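Local coordinates for protein galactose-binding lectin (Arachis hypogaea, PDB 2DVG) that binds galactose as a calcium- and manganese-dependent legume lectin that assembles into homotetramers, at residues D80-I85 and D123-S128. Sequence-based numbering, arbitrary orientation.
Sequences DPADGI and DTYSNS. With CA (calcium ion), chain G; GLA (alpha-D-galactopyranose), chain F.
Two hydrogen bonds from T124 tie 123-128 to 80-85. Its backbone N donates to D83 O at 3.1 Å, nearly straight (170°), while OG1 donates to P81 O at 3.0 Å from above the carbonyl plane. The T124 side chain leaves its backbone toward 80-85, and chi1 of 77° brings OG1 to P81 O. Next to these bonds, G84 and D123 form an antiparallel non-hydrogen-bonded pair where strand 84-91 begins and strand 117-123 ends. The apolar side-chain contact is A82 CB against Y125 CB at 3.7 Å. Together the two segments form much of the galactose site of the legume lectin fold, in which the cis peptide between A82 and D83 is a hallmark. D83 receives sugar O4 on OD2 (2.6 Å) and O3 on OD1 (2.9 Å); S211 adds a further hydrogen bond. The galactose lies over one face of the Y125 ring, C5 being 3.3 Å above its plane and displaced from the ring centre, a CH-pi arrangement; D80 OD2 approaches the ring edge in plane. Calcium is bound by both D123 carboxylate oxygens, Y125 O, N127 OD1, D132 and a water that also donates to D83 O. N127 ND2, hydrogen-bonded to E129, reaches sugar O3 only weakly (3.3 Å).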
loop_
_atom_site.group_PDB
_atom_site.type_symbol
_atom_site.label_atom_id
_atom_site.label_comp_id
_atom_site.label_asym_id
_atom_site.label_seq_id
_atom_site.Cartn_x
_atom_site.Cartn_y
_atom_site.Cartn_z
ATOM N N ASP A 80 -33.589 -20.780 -13.746
ATOM C CA ASP A 80 -32.798 -20.421 -14.907
ATOM C C ASP A 80 -31.587 -19.657 -14.412
ATOM O O ASP A 80 -31.710 -18.749 -13.595
ATOM C CB ASP A 80 -33.597 -19.520 -15.845
ATOM C CG ASP A 80 -33.926 -20.191 -17.156
ATOM O OD1 ASP A 80 -34.694 -21.176 -17.140
ATOM O OD2 ASP A 80 -33.415 -19.732 -18.200
ATOM N N PRO A 81 -30.395 -20.037 -14.876
ATOM C CA PRO A 81 -29.148 -19.373 -14.486
ATOM C C PRO A 81 -29.144 -17.928 -14.993
ATOM O O PRO A 81 -28.639 -17.643 -16.080
ATOM C CB PRO A 81 -28.091 -20.229 -15.165
ATOM C CG PRO A 81 -28.707 -21.596 -15.105
ATOM C CD PRO A 81 -30.115 -21.319 -15.541
ATOM N N ALA A 82 -29.716 -17.028 -14.196
ATOM C CA ALA A 82 -29.820 -15.612 -14.537
ATOM C C ALA A 82 -29.854 -14.774 -13.257
ATOM O O ALA A 82 -30.134 -15.316 -12.191
ATOM C CB ALA A 82 -31.071 -15.394 -15.324
ATOM N N ASP A 83 -29.612 -13.459 -13.342
ATOM C CA ASP A 83 -29.333 -12.739 -14.587
ATOM C C ASP A 83 -27.877 -12.264 -14.782
ATOM O O ASP A 83 -27.407 -12.129 -15.914
ATOM C CB ASP A 83 -30.278 -11.534 -14.697
ATOM C CG ASP A 83 -31.543 -11.848 -15.471
ATOM O OD1 ASP A 83 -31.603 -11.554 -16.681
ATOM O OD2 ASP A 83 -32.485 -12.399 -14.875
ATOM N N GLY A 84 -27.164 -11.993 -13.693
ATOM C CA GLY A 84 -25.791 -11.542 -13.852
ATOM C C GLY A 84 -25.253 -10.567 -12.825
ATOM O O GLY A 84 -25.911 -10.251 -11.845
ATOM N N ILE A 85 -24.040 -10.089 -13.066
ATOM C CA ILE A 85 -23.382 -9.160 -12.164
ATOM C C ILE A 85 -22.792 -7.968 -12.908
ATOM O O ILE A 85 -22.159 -8.132 -13.957
ATOM C CB ILE A 85 -22.236 -9.853 -11.412
ATOM C CG1 ILE A 85 -22.783 -11.013 -10.586
ATOM C CG2 ILE A 85 -21.523 -8.859 -10.518
ATOM C CD1 ILE A 85 -21.747 -11.678 -9.710
ATOM N N ASP A 123 -23.307 -10.540 -18.110
ATOM C CA ASP A 123 -24.607 -11.087 -18.476
ATOM C C ASP A 123 -24.640 -12.587 -18.757
ATOM O O ASP A 123 -23.893 -13.088 -19.598
ATOM C CB ASP A 123 -25.114 -10.326 -19.698
ATOM C CG ASP A 123 -26.577 -9.987 -19.608
ATOM O OD1 ASP A 123 -27.388 -10.903 -19.371
ATOM O OD2 ASP A 123 -26.918 -8.803 -19.781
ATOM N N THR A 124 -25.538 -13.290 -18.072
ATOM C CA THR A 124 -25.676 -14.735 -18.229
ATOM C C THR A 124 -27.021 -15.189 -18.789
ATOM O O THR A 124 -27.330 -16.376 -18.759
ATOM C CB THR A 124 -25.487 -15.459 -16.906
ATOM O OG1 THR A 124 -26.683 -15.327 -16.125
ATOM C CG2 THR A 124 -24.304 -14.874 -16.150
ATOM N N TYR A 125 -27.826 -14.244 -19.264
ATOM C CA TYR A 125 -29.118 -14.550 -19.874
ATOM C C TYR A 125 -29.371 -13.484 -20.938
ATOM O O TYR A 125 -29.164 -12.297 -20.695
ATOM C CB TYR A 125 -30.246 -14.552 -18.839
ATOM C CG TYR A 125 -31.613 -14.763 -19.452
ATOM C CD1 TYR A 125 -32.261 -13.730 -20.127
ATOM C CD2 TYR A 125 -32.245 -16.001 -19.393
ATOM C CE1 TYR A 125 -33.498 -13.920 -20.728
ATOM C CE2 TYR A 125 -33.488 -16.206 -19.993
ATOM C CZ TYR A 125 -34.108 -15.156 -20.659
ATOM O OH TYR A 125 -35.338 -15.337 -21.256
ATOM N N SER A 126 -29.822 -13.911 -22.113
ATOM C CA SER A 126 -30.050 -13.002 -23.225
ATOM C C SER A 126 -31.411 -12.315 -23.285
ATOM O O SER A 126 -32.405 -12.927 -23.672
ATOM C CB SER A 126 -29.806 -13.752 -24.525
ATOM O OG SER A 126 -30.202 -12.970 -25.630
ATOM N N ASN A 127 -31.442 -11.033 -22.930
ATOM C CA ASN A 127 -32.677 -10.249 -22.942
ATOM C C ASN A 127 -32.866 -9.465 -24.238
ATOM O O ASN A 127 -32.344 -8.360 -24.384
ATOM C CB ASN A 127 -32.685 -9.267 -21.771
ATOM C CG ASN A 127 -32.962 -9.941 -20.453
ATOM O OD1 ASN A 127 -32.167 -10.745 -19.972
ATOM N ND2 ASN A 127 -34.107 -9.620 -19.856
ATOM N N SER A 128 -33.630 -10.020 -25.171
ATOM C CA SER A 128 -33.851 -9.336 -26.442
ATOM C C SER A 128 -34.521 -7.963 -26.297
ATOM O O SER A 128 -34.540 -7.173 -27.250
ATOM C CB SER A 128 -34.672 -10.218 -27.389
ATOM O OG SER A 128 -35.907 -10.604 -26.808
HETATM CA CA CA G . -29.605 -9.743 -20.174
HETATM C C1 GLA F . -37.320 -13.550 -17.988
HETATM C C2 GLA F . -36.622 -12.283 -17.475
HETATM C C3 GLA F . -35.108 -12.401 -17.667
HETATM C C4 GLA F . -34.575 -13.709 -17.060
HETATM C C5 GLA F . -35.405 -14.912 -17.541
HETATM C C6 GLA F . -35.024 -16.202 -16.852
HETATM O O1 GLA F . -37.618 -13.927 -19.286
HETATM O O2 GLA F . -37.102 -11.142 -18.170
HETATM O O3 GLA F . -34.470 -11.288 -17.060
HETATM O O4 GLA F . -34.597 -13.642 -15.643
HETATM O O5 GLA F . -36.815 -14.695 -17.290
HETATM O O6 GLA F . -35.522 -17.321 -17.572
HETATM O O HOH W 1 -29.528 -11.157 -17.897
#